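Local coordinates for enoyl-CoA hydratase (Mycolicibacterium smegmatis, PDB 7MCM), which probably catalyses hydration of (2E)-enoyl-CoA to (3S)-3-hydroxyacyl-CoA, a step in fatty acid oxidation, at residues 164-167 / 168-171. Sequence-based numbering, arbitrary orientation.
Sequences WARA and AEMT
Arg166 and Glu169, three residues apart on one helix, run side by side in the same direction and join in an i, i+3 salt bridge. Arg166 NH1 donates to Glu169 OE1 at 2.8 Å, with the oxygen only 3° out of the guanidinium plane. OE1 receives it on its syn lone pair, yet carboxylate and guanidinium are turned 50° against each other, so the bridge rests on one N-H rather than a paired, coplanar fork. A bend at chi2 brings the arginine chain round to the acid, whereas Glu169, with CG anti to its backbone N (chi1 176°), is extended beyond CG. The long arginine and the fully stretched glutamate thus set OE1 at the edge of the guanidinium, beside NH1, while Glu169 OE2 forms a salt bridge with Arg207 of the second subunit and Arg166 NH2 makes a weak hydrogen bond to Asn189 O of that subunit.

Thr171 folds back on its own helix. With OG1 beside its backbone N, the hydroxyl donates to Ala167 O at 2.6 Å, while Thr171 N gives the regular i, i+4 bond to the same oxygen at 2.9 Å; the two donors arrive from opposite faces of the carbonyl plane. A threonine is therefore well accommodated in this buried setting, its hydroxyl satisfied by the preceding turn.

Helix 164-173 thus packs against helix 154-162 through Thr171, which touches Leu158, and through Ala167, whose small side chain suits a close approach to Leu158 and Pro159. Arg166, Glu169 and Met170 meet Trp185 of helix 179-185, and a second subunit of the six-chain crotonase-family assembly adjoins Ala165 and Glu169.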
ATOM      1  N   TRP B 164      -8.502  11.356  12.936  1.00 31.88           N
ATOM      2  CA  TRP B 164      -7.104  11.516  13.325  0.56 36.18           C
ATOM      3  C   TRP B 164      -6.903  12.618  14.367  1.00 31.40           C
ATOM      4  O   TRP B 164      -6.034  12.489  15.234  1.00 31.10           O
ATOM      5  CB  TRP B 164      -6.238  11.786  12.096  0.56 39.30           C
ATOM      6  CG  TRP B 164      -4.799  11.419  12.356  0.56 43.98           C
ATOM      7  CD1 TRP B 164      -4.234  10.171  12.269  0.56 42.53           C
ATOM      8  CD2 TRP B 164      -3.753  12.302  12.764  0.56 39.73           C
ATOM      9  NE1 TRP B 164      -2.900  10.233  12.589  0.56 42.24           N
ATOM     10  CE2 TRP B 164      -2.579  11.529  12.893  0.56 42.47           C
ATOM     11  CE3 TRP B 164      -3.692  13.673  13.029  0.56 39.56           C
ATOM     12  CZ2 TRP B 164      -1.370  12.080  13.276  0.56 40.32           C
ATOM     13  CZ3 TRP B 164      -2.493  14.211  13.404  0.56 32.83           C
ATOM     14  CH2 TRP B 164      -1.348  13.417  13.526  0.56 40.72           C
ATOM     15  N   ALA B 165      -7.685  13.697  14.318  1.00 31.86           N
ATOM     16  CA  ALA B 165      -7.474  14.793  15.262  1.00 29.47           C
ATOM     17  C   ALA B 165      -7.881  14.390  16.676  1.00 33.15           C
ATOM     18  O   ALA B 165      -7.134  14.624  17.636  1.00 30.70           O
ATOM     19  CB  ALA B 165      -8.236  16.043  14.816  1.00 29.55           C
ATOM     20  N   ARG B 166      -9.039  13.742  16.825  1.00 28.68           N
ATOM     21  CA  ARG B 166      -9.447  13.289  18.158  1.00 30.47           C
ATOM     22  C   ARG B 166      -8.533  12.182  18.667  1.00 29.25           C
ATOM     23  O   ARG B 166      -8.283  12.089  19.870  1.00 24.85           O
ATOM     24  CB  ARG B 166     -10.899  12.800  18.153  1.00 29.54           C
ATOM     25  CG  ARG B 166     -11.937  13.889  17.952  1.00 31.90           C
ATOM     26  CD  ARG B 166     -11.870  14.961  19.050  1.00 38.80           C
ATOM     27  NE  ARG B 166     -12.955  15.924  18.892  1.00 43.00           N
ATOM     28  CZ  ARG B 166     -13.046  17.085  19.525  1.00 39.74           C
ATOM     29  NH1 ARG B 166     -12.132  17.474  20.398  1.00 37.23           N
ATOM     30  NH2 ARG B 166     -14.082  17.881  19.268  1.00 40.65           N
ATOM     31  N   ALA B 167      -8.048  11.310  17.780  1.00 28.51           N
ATOM     32  CA  ALA B 167      -7.118  10.281  18.237  1.00 29.81           C
ATOM     33  C   ALA B 167      -5.824  10.907  18.748  1.00 27.64           C
ATOM     34  O   ALA B 167      -5.230  10.422  19.716  1.00 28.05           O
ATOM     35  CB  ALA B 167      -6.827   9.292  17.112  1.00 25.81           C
ATOM     36  N   ALA B 168      -5.360  11.966  18.080  1.00 24.56           N
ATOM     37  CA  ALA B 168      -4.191  12.697  18.543  1.00 29.90           C
ATOM     38  C   ALA B 168      -4.459  13.319  19.908  1.00 26.95           C
ATOM     39  O   ALA B 168      -3.642  13.200  20.826  1.00 28.32           O
ATOM     40  CB  ALA B 168      -3.803  13.774  17.518  1.00 28.52           C
ATOM     41  N   GLU B 169      -5.616  13.963  20.066  1.00 24.79           N
ATOM     42  CA  GLU B 169      -5.965  14.535  21.360  1.00 26.91           C
ATOM     43  C   GLU B 169      -5.958  13.472  22.455  1.00 28.83           C
ATOM     44  O   GLU B 169      -5.362  13.669  23.519  1.00 27.65           O
ATOM     45  CB  GLU B 169      -7.327  15.223  21.289  1.00 29.73           C
ATOM     46  CG  GLU B 169      -7.775  15.762  22.634  1.00 31.22           C
ATOM     47  CD  GLU B 169      -9.126  16.422  22.572  1.00 35.80           C
ATOM     48  OE1 GLU B 169      -9.629  16.635  21.453  1.00 35.55           O
ATOM     49  OE2 GLU B 169      -9.686  16.737  23.639  1.00 36.91           O
ATOM     50  N   MET B 170      -6.597  12.323  22.208  1.00 26.55           N
ATOM     51  CA  MET B 170      -6.646  11.295  23.248  1.00 24.69           C
ATOM     52  C   MET B 170      -5.266  10.714  23.524  1.00 23.90           C
ATOM     53  O   MET B 170      -4.920  10.436  24.679  1.00 26.13           O
ATOM     54  CB  MET B 170      -7.599  10.161  22.845  1.00 26.76           C
ATOM     55  CG  MET B 170      -9.061  10.552  22.785  1.00 27.31           C
ATOM     56  SD  MET B 170     -10.137   9.205  22.253  1.00 28.29           S
ATOM     57  CE  MET B 170      -9.890   8.029  23.567  1.00 26.23           C
ATOM     58  N   THR B 171      -4.476  10.488  22.477  1.00 23.72           N
ATOM     59  CA  THR B 171      -3.198   9.808  22.652  1.00 25.29           C
ATOM     60  C   THR B 171      -2.132  10.733  23.224  1.00 27.81           C
ATOM     61  O   THR B 171      -1.275  10.295  24.000  1.00 26.65           O
ATOM     62  CB  THR B 171      -2.726   9.235  21.312  1.00 28.36           C
ATOM     63  OG1 THR B 171      -3.793   8.482  20.718  1.00 26.67           O
ATOM     64  CG2 THR B 171      -1.533   8.320  21.529  1.00 27.95           C
TER